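Local coordinates for protein 3-oxo-tetronate kinase (Haemophilus influenzae, PDB 1YZY) that catalyses the ATP-dependent phosphorylation of 3-oxo-tetronate to 3-oxo-tetronate 4-phosphate, as a member of the four-carbon acid sugar kinase family, at residues V263-Y266 and R267-P271; F273-V277 and E278-H282; K374-A377 and P378-W382. One frame throughout, in Å; residues are numbered along the deposited sequence.

All three contacts are local and fall in the nucleotide-binding C-terminal part of the chain, one after another, with no nesting or crossing. Contact 1 comes first, where helix 257-266 runs out and the chain turns toward strand 272-274. Contact 2 follows directly, where that strand ends and helix 277-282 starts; the centres of contacts 1 and 2 are about 19 Å apart. About ninety residues later, contact 3 closes the beta hairpin of strands 369-375 and 380-385; its nearest atoms are about 10 Å from contact 1 and about 18 Å from contact 2. Helix 404-410 packs against residues of both contact 1 and contact 3.

Contact 1: residues V263-Y266 and R267-P271; sequences VEKY and REKAP
Tyr266 and Arg267 carry most of this contact, with Lys265 next, at the point where helix 257-266 gives out. The carbonyl oxygen of Tyr266 takes two backbone donors. Ala270 N approaches Tyr266 O nearly in line with the C=O bond at 3.0 Å, whereas Lys269 N lies 2.7 Å from Tyr266 O and comes from well above the carbonyl plane. The same residue's ring swings forward over the turn: with CG anti to the backbone N (chi1 -169°), its far end meets the methyl of Ala270, Tyr266 CZ lying 3.6 Å from Ala270 CB. The hydroxyl of the ring is hydrogen-bonded to the backbone O of Ala303.

Arg267 N donates to Val263 O at 2.9 Å with a nearly straight N-H (164°), a helical i to i+4 bond. The CG of Arg267 sits between its own backbone N and carbonyl carbon (chi1 67°), which folds the chain back along the helix: Arg267 CG lies 3.4 Å from Val263 O and 3.7 Å from Glu264 O. Arg267 NE is buried here without a partner in the model. Farther out, at the ends of their chains, Lys265 NZ and Lys269 NZ stand 4.2 Å apart. Lys269 NZ makes a salt bridge to Glu268 OE2 at 2.8 Å, from above the carboxylate plane, and both ammonium groups have a long, weak ion pair with Glu406 of helix 404-410.

The chemistry is that of a helix C-terminus. Val263 O still takes Arg267 N, and Tyr266 O takes both Lys269 N and Ala270 N. The acidic groups of Glu268 and Glu406 probably offset the repulsion between the neighbouring lysines.

Contact 2: residues F273-V277 and E278-H282; sequences FQLDV and EQAIH
Asp276 caps the amino end of helix 277-282, and its side chain reaches Gln279 three residues on. Its CB leads to a CG held anti to the backbone N (chi1 179°), and this turns the carboxylate toward the first turn of the helix. Asp276 CG itself lies 3.9 Å from Glu278 N. Of the two oxygens, Asp276 OD1 comes no closer than 4.0 Å to Glu278 N, while Asp276 OD2 does the capping: it accepts from Gln279 N at 3.3 Å, the N-H arriving from above the carboxylate plane. Gln279 CG also lies 3.3 Å from Asp276 OD2, and Glu278 CB touches that oxygen too, so aliphatic carbons of two helix residues also meet the capping atom. The carboxylate and the Gln279 amide planes differ by only 20°, but that amide has its own partner in Asn283.

The backbone carbonyl of Asp276 starts the regular helical bonding: Ala280 N donates to Asp276 O at 3.1 Å. A weak bond from Ile281 N to Val277 O follows one residue later. The apolar contacts are looser: Leu275 CD2 lies 4.1 Å from Ala280 CB, and Val277 CG1 approaches Ile281 CD1.

In the fold, the segment passes from strand 272-274, whose backbone pairs with strand 305-307, into a short helix. Four side chains rest on helix 324-345, Leu275 on Phe335, Val277 on Ala327, and Ala280 and Ile281 on Ala330, while Phe273 and Gln279 lie against helix 286-295.

Contact 3: residues K374-A377 and P378-W382; sequences KQIA and PGVPW
The carbonyl oxygen of Val380 is gripped by two consecutive amides across the hairpin: Ile376 N donates to Val380 O at 2.9 Å, and Ala377 N adds a weak bond to Val380 O at 3.4 Å. Ile376 and Ala377 thus both face Val380, which makes a classic beta bulge. At the closed end, Val380 N returns a bond to Ala377 O at 2.8 Å across a type II turn, Ala377 to Val380. Gly379 occupies the third position with positive phi, where a side chain would be jammed against the preceding carbonyl oxygen. Toward the open end, Lys374 O receives Trp382 N at 2.9 Å.

At the bulge the CB of Ile376 points toward the second strand. Ile376 CG1 is anti to its carbonyl carbon (chi1 -63°), and the chain runs on over one face of the Trp382 indole: Ile376 CD1 stands 3.5 Å from the centroid of the Trp382 five-membered ring, 16° off the ring normal, a CH-pi contact. Ile376 CG1 meets Trp382 CD1 and NE1. Trp382 NE1 is hydrogen-bonded to the backbone O of Ala408; this bond helps fix the rotation of the indole while Ile376 covers one face.

Ile376 also lies against helix 404-410, through Phe404, Tyr407 and Ala408. Gln375 starts on the other face from Ala377 and Val380, and its extended chain brings Gln375 NE2 to 3.8 Å from Pro378 CA. Four backbone bonds, one of them weak, tie the two arms together, Lys374 also bonds the backbone of Phe241, and the isoleucine and indole join the hairpin to the C-terminal helix.

Contact 1: residues V263-Y266 and R267-P271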
loop_
_atom_site.group_PDB
_atom_site.type_symbol
_atom_site.label_atom_id
_atom_site.label_comp_id
_atom_site.label_asym_id
_atom_site.label_seq_id
_atom_site.Cartn_x
_atom_site.Cartn_y
_atom_site.Cartn_z
ATOM N N VAL A 263 -15.297 12.625 -13.215
ATOM C CA VAL A 263 -14.908 13.485 -14.335
ATOM C C VAL A 263 -16.109 14.345 -14.730
ATOM O O VAL A 263 -15.984 15.543 -14.970
ATOM C CB VAL A 263 -14.450 12.637 -15.564
ATOM C CG1 VAL A 263 -14.330 13.508 -16.806
ATOM C CG2 VAL A 263 -13.115 11.953 -15.275
ATOM N N GLU A 264 -17.267 13.701 -14.806
ATOM C CA GLU A 264 -18.518 14.349 -15.162
ATOM C C GLU A 264 -18.890 15.439 -14.146
ATOM O O GLU A 264 -19.594 16.399 -14.477
ATOM C CB GLU A 264 -19.619 13.289 -15.227
ATOM C CG GLU A 264 -20.546 13.397 -16.424
ATOM C CD GLU A 264 -21.663 14.404 -16.219
ATOM O OE1 GLU A 264 -22.708 14.018 -15.650
ATOM O OE2 GLU A 264 -21.503 15.575 -16.630
ATOM N N LYS A 265 -18.424 15.281 -12.912
ATOM C CA LYS A 265 -18.715 16.237 -11.849
ATOM C C LYS A 265 -17.665 17.352 -11.792
ATOM O O LYS A 265 -17.968 18.489 -11.402
ATOM C CB LYS A 265 -18.797 15.498 -10.505
ATOM C CG LYS A 265 -19.885 15.993 -9.550
ATOM C CD LYS A 265 -19.377 17.066 -8.595
ATOM C CE LYS A 265 -20.417 17.381 -7.523
ATOM N NZ LYS A 265 -19.881 18.271 -6.450
ATOM N N TYR A 266 -16.440 17.023 -12.195
ATOM C CA TYR A 266 -15.341 17.979 -12.179
ATOM C C TYR A 266 -15.267 18.895 -13.409
ATOM O O TYR A 266 -14.872 20.051 -13.296
ATOM C CB TYR A 266 -14.011 17.247 -11.990
ATOM C CG TYR A 266 -12.851 18.172 -11.695
ATOM C CD1 TYR A 266 -12.883 19.021 -10.590
ATOM C CD2 TYR A 266 -11.724 18.207 -12.525
ATOM C CE1 TYR A 266 -11.829 19.880 -10.318
ATOM C CE2 TYR A 266 -10.662 19.067 -12.259
ATOM C CZ TYR A 266 -10.727 19.895 -11.157
ATOM O OH TYR A 266 -9.700 20.745 -10.880
ATOM N N ARG A 267 -15.609 18.376 -14.586
ATOM C CA ARG A 267 -15.566 19.181 -15.804
ATOM C C ARG A 267 -16.517 20.372 -15.673
ATOM O O ARG A 267 -16.503 21.306 -16.477
ATOM C CB ARG A 267 -15.954 18.338 -17.015
ATOM C CG ARG A 267 -17.396 17.898 -17.006
ATOM C CD ARG A 267 -17.873 17.592 -18.403
ATOM N NE ARG A 267 -17.173 16.455 -18.983
ATOM C CZ ARG A 267 -17.351 16.035 -20.230
ATOM N NH1 ARG A 267 -18.201 16.664 -21.030
ATOM N NH2 ARG A 267 -16.700 14.966 -20.670
ATOM N N GLU A 268 -17.381 20.289 -14.674
ATOM C CA GLU A 268 -18.357 21.320 -14.369
ATOM C C GLU A 268 -17.673 22.429 -13.559
ATOM O O GLU A 268 -18.090 23.588 -13.603
ATOM C CB GLU A 268 -19.487 20.678 -13.553
ATOM C CG GLU A 268 -20.548 21.618 -13.013
ATOM C CD GLU A 268 -21.355 20.989 -11.883
ATOM O OE1 GLU A 268 -21.783 19.821 -12.023
ATOM O OE2 GLU A 268 -21.550 21.659 -10.847
ATOM N N LYS A 269 -16.616 22.061 -12.840
ATOM C CA LYS A 269 -15.877 22.988 -11.985
ATOM C C LYS A 269 -14.560 23.566 -12.524
ATOM O O LYS A 269 -14.104 24.605 -12.029
ATOM C CB LYS A 269 -15.580 22.320 -10.631
ATOM C CG LYS A 269 -16.795 21.934 -9.792
ATOM C CD LYS A 269 -17.548 23.159 -9.298
ATOM C CE LYS A 269 -18.605 22.782 -8.273
ATOM N NZ LYS A 269 -19.580 21.790 -8.798
ATOM N N ALA A 270 -13.940 22.917 -13.511
ATOM C CA ALA A 270 -12.646 23.398 -14.008
ATOM C C ALA A 270 -12.334 23.192 -15.499
ATOM O O ALA A 270 -13.056 22.487 -16.211
ATOM C CB ALA A 270 -11.526 22.786 -13.148
ATOM N N PRO A 271 -11.255 23.833 -15.997
ATOM C CA PRO A 271 -10.862 23.699 -17.406
ATOM C C PRO A 271 -10.654 22.222 -17.725
ATOM O O PRO A 271 -9.937 21.529 -17.010
ATOM C CB PRO A 271 -9.529 24.444 -17.456
ATOM C CG PRO A 271 -9.687 25.483 -16.412
ATOM C CD PRO A 271 -10.311 24.714 -15.285
#

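Contact 2: residues F273-V277 and E278-H282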
loop_
_atom_site.group_PDB
_atom_site.type_symbol
_atom_site.label_atom_id
_atom_site.label_comp_id
_atom_site.label_asym_id
_atom_site.label_seq_id
_atom_site.Cartn_x
_atom_site.Cartn_y
_atom_site.Cartn_z
ATOM N N PHE A 273 -9.953 19.260 -20.936
ATOM C CA PHE A 273 -9.590 18.959 -22.302
ATOM C C PHE A 273 -9.642 17.450 -22.451
ATOM O O PHE A 273 -8.815 16.745 -21.881
ATOM C CB PHE A 273 -8.172 19.476 -22.572
ATOM C CG PHE A 273 -7.752 19.396 -24.013
ATOM C CD1 PHE A 273 -7.707 18.172 -24.682
ATOM C CD2 PHE A 273 -7.385 20.542 -24.701
ATOM C CE1 PHE A 273 -7.305 18.092 -26.008
ATOM C CE2 PHE A 273 -6.978 20.474 -26.033
ATOM C CZ PHE A 273 -6.939 19.246 -26.686
ATOM N N GLN A 274 -10.617 16.955 -23.201
ATOM C CA GLN A 274 -10.735 15.520 -23.411
ATOM C C GLN A 274 -9.659 14.993 -24.361
ATOM O O GLN A 274 -9.549 15.445 -25.503
ATOM C CB GLN A 274 -12.111 15.159 -23.956
ATOM C CG GLN A 274 -12.249 13.676 -24.230
ATOM C CD GLN A 274 -13.602 13.305 -24.772
ATOM O OE1 GLN A 274 -14.446 14.166 -25.017
ATOM N NE2 GLN A 274 -13.817 12.012 -24.985
ATOM N N LEU A 275 -8.874 14.035 -23.882
ATOM C CA LEU A 275 -7.815 13.436 -24.677
ATOM C C LEU A 275 -8.465 12.531 -25.730
ATOM O O LEU A 275 -9.148 11.560 -25.388
ATOM C CB LEU A 275 -6.873 12.637 -23.763
ATOM C CG LEU A 275 -5.482 12.196 -24.236
ATOM C CD1 LEU A 275 -4.670 11.783 -23.026
ATOM C CD2 LEU A 275 -5.546 11.049 -25.244
ATOM N N ASP A 276 -8.292 12.885 -27.001
ATOM C CA ASP A 276 -8.847 12.123 -28.116
ATOM C C ASP A 276 -7.827 11.072 -28.555
ATOM O O ASP A 276 -6.689 11.411 -28.879
ATOM C CB ASP A 276 -9.176 13.074 -29.275
ATOM C CG ASP A 276 -9.729 12.355 -30.495
ATOM O OD1 ASP A 276 -10.733 11.623 -30.359
ATOM O OD2 ASP A 276 -9.161 12.531 -31.591
ATOM N N VAL A 277 -8.244 9.806 -28.587
ATOM C CA VAL A 277 -7.353 8.702 -28.957
ATOM C C VAL A 277 -6.845 8.721 -30.403
ATOM O O VAL A 277 -5.728 8.277 -30.674
ATOM C CB VAL A 277 -7.994 7.330 -28.642
ATOM C CG1 VAL A 277 -7.049 6.192 -29.017
ATOM C CG2 VAL A 277 -8.340 7.247 -27.160
ATOM N N GLU A 278 -7.667 9.208 -31.327
ATOM C CA GLU A 278 -7.278 9.280 -32.737
ATOM C C GLU A 278 -6.091 10.239 -32.908
ATOM O O GLU A 278 -5.186 9.996 -33.704
ATOM C CB GLU A 278 -8.467 9.768 -33.576
ATOM C CG GLU A 278 -8.564 9.195 -34.997
ATOM C CD GLU A 278 -7.599 9.817 -36.005
ATOM O OE1 GLU A 278 -7.057 10.918 -35.752
ATOM O OE2 GLU A 278 -7.400 9.199 -37.076
ATOM N N GLN A 279 -6.137 11.350 -32.181
ATOM C CA GLN A 279 -5.093 12.363 -32.233
ATOM C C GLN A 279 -3.828 11.935 -31.500
ATOM O O GLN A 279 -2.727 12.380 -31.835
ATOM C CB GLN A 279 -5.602 13.671 -31.624
ATOM C CG GLN A 279 -6.639 14.405 -32.450
ATOM C CD GLN A 279 -6.031 15.122 -33.636
ATOM O OE1 GLN A 279 -5.390 16.158 -33.484
ATOM N NE2 GLN A 279 -6.244 14.579 -34.830
ATOM N N ALA A 280 -3.994 11.120 -30.464
ATOM C CA ALA A 280 -2.858 10.646 -29.677
ATOM C C ALA A 280 -1.913 9.785 -30.514
ATOM O O ALA A 280 -0.701 9.760 -30.280
ATOM C CB ALA A 280 -3.349 9.873 -28.458
ATOM N N ILE A 281 -2.478 9.075 -31.485
ATOM C CA ILE A 281 -1.696 8.208 -32.354
ATOM C C ILE A 281 -1.235 8.951 -33.626
ATOM O O ILE A 281 -0.090 8.714 -34.007
ATOM C CB ILE A 281 -2.539 7.008 -32.852
ATOM C CG1 ILE A 281 -3.264 6.340 -31.686
ATOM C CG2 ILE A 281 -1.639 5.985 -33.519
ATOM C CD1 ILE A 281 -4.197 5.230 -32.107
ATOM N N HIS A 282 -2.057 9.785 -34.263
ATOM C CA HIS A 282 -1.588 10.379 -35.517
ATOM C C HIS A 282 -1.116 11.821 -35.448
ATOM O O HIS A 282 -0.307 12.164 -36.311
ATOM C CB HIS A 282 -2.764 10.361 -36.496
ATOM C CG HIS A 282 -3.171 8.955 -36.791
ATOM N ND1 HIS A 282 -4.490 8.574 -36.916
ATOM C CD2 HIS A 282 -2.435 7.844 -37.014
ATOM C CE1 HIS A 282 -4.548 7.286 -37.204
ATOM N NE2 HIS A 282 -3.314 6.820 -37.268
#

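Contact 3: residues K374-A377 and P378-W382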
loop_
_atom_site.group_PDB
_atom_site.type_symbol
_atom_site.label_atom_id
_atom_site.label_comp_id
_atom_site.label_asym_id
_atom_site.label_seq_id
_atom_site.Cartn_x
_atom_site.Cartn_y
_atom_site.Cartn_z
ATOM N N LYS A 374 -1.589 13.164 4.285
ATOM C CA LYS A 374 -3.015 13.176 4.602
ATOM C C LYS A 374 -3.914 12.425 3.638
ATOM O O LYS A 374 -3.787 12.537 2.422
ATOM C CB LYS A 374 -3.501 14.608 4.775
ATOM C CG LYS A 374 -4.672 14.759 5.719
ATOM C CD LYS A 374 -4.671 16.158 6.285
ATOM C CE LYS A 374 -5.907 16.435 7.098
ATOM N NZ LYS A 374 -5.932 17.872 7.485
ATOM N N GLN A 375 -4.846 11.675 4.212
ATOM C CA GLN A 375 -5.787 10.870 3.456
ATOM C C GLN A 375 -6.898 11.696 2.810
ATOM O O GLN A 375 -7.696 12.331 3.499
ATOM C CB GLN A 375 -6.383 9.794 4.372
ATOM C CG GLN A 375 -7.350 8.832 3.699
ATOM C CD GLN A 375 -7.759 7.674 4.604
ATOM O OE1 GLN A 375 -6.961 6.787 4.901
ATOM N NE2 GLN A 375 -9.011 7.678 5.034
ATOM N N ILE A 376 -6.917 11.698 1.481
ATOM C CA ILE A 376 -7.926 12.413 0.706
ATOM C C ILE A 376 -9.199 11.581 0.745
ATOM O O ILE A 376 -10.304 12.104 0.884
ATOM C CB ILE A 376 -7.484 12.573 -0.773
ATOM C CG1 ILE A 376 -6.223 13.428 -0.857
ATOM C CG2 ILE A 376 -8.592 13.195 -1.601
ATOM C CD1 ILE A 376 -5.619 13.448 -2.231
ATOM N N ALA A 377 -9.023 10.278 0.569
ATOM C CA ALA A 377 -10.113 9.313 0.586
ATOM C C ALA A 377 -9.486 7.974 0.980
ATOM O O ALA A 377 -8.262 7.818 0.914
ATOM C CB ALA A 377 -10.764 9.219 -0.796
ATOM N N PRO A 378 -10.303 7.007 1.441
ATOM C CA PRO A 378 -9.711 5.720 1.822
ATOM C C PRO A 378 -8.968 5.135 0.626
ATOM O O PRO A 378 -9.558 4.924 -0.439
ATOM C CB PRO A 378 -10.936 4.874 2.197
ATOM C CG PRO A 378 -11.916 5.889 2.686
ATOM C CD PRO A 378 -11.761 6.997 1.663
ATOM N N GLY A 379 -7.672 4.905 0.809
ATOM C CA GLY A 379 -6.851 4.352 -0.252
ATOM C C GLY A 379 -6.177 5.401 -1.121
ATOM O O GLY A 379 -5.384 5.060 -1.998
ATOM N N VAL A 380 -6.481 6.675 -0.885
ATOM C CA VAL A 380 -5.881 7.753 -1.665
ATOM C C VAL A 380 -5.218 8.841 -0.810
ATOM O O VAL A 380 -5.819 9.876 -0.532
ATOM C CB VAL A 380 -6.916 8.436 -2.597
ATOM C CG1 VAL A 380 -6.204 9.284 -3.638
ATOM C CG2 VAL A 380 -7.796 7.403 -3.277
ATOM N N PRO A 381 -4.002 8.583 -0.306
ATOM C CA PRO A 381 -3.339 9.609 0.502
ATOM C C PRO A 381 -2.558 10.601 -0.388
ATOM O O PRO A 381 -2.395 10.378 -1.596
ATOM C CB PRO A 381 -2.385 8.779 1.364
ATOM C CG PRO A 381 -1.989 7.677 0.442
ATOM C CD PRO A 381 -3.307 7.286 -0.185
ATOM N N TRP A 382 -2.140 11.718 0.194
ATOM C CA TRP A 382 -1.342 12.689 -0.537
ATOM C C TRP A 382 0.083 12.166 -0.439
ATOM O O TRP A 382 0.480 11.635 0.602
ATOM C CB TRP A 382 -1.440 14.085 0.097
ATOM C CG TRP A 382 -2.387 14.981 -0.624
ATOM C CD1 TRP A 382 -3.546 15.518 -0.137
ATOM C CD2 TRP A 382 -2.292 15.398 -1.995
ATOM N NE1 TRP A 382 -4.187 16.238 -1.124
ATOM C CE2 TRP A 382 -3.439 16.181 -2.273
ATOM C CE3 TRP A 382 -1.353 15.185 -3.017
ATOM C CZ2 TRP A 382 -3.671 16.752 -3.535
ATOM C CZ3 TRP A 382 -1.583 15.752 -4.269
ATOM C CH2 TRP A 382 -2.736 16.526 -4.515
#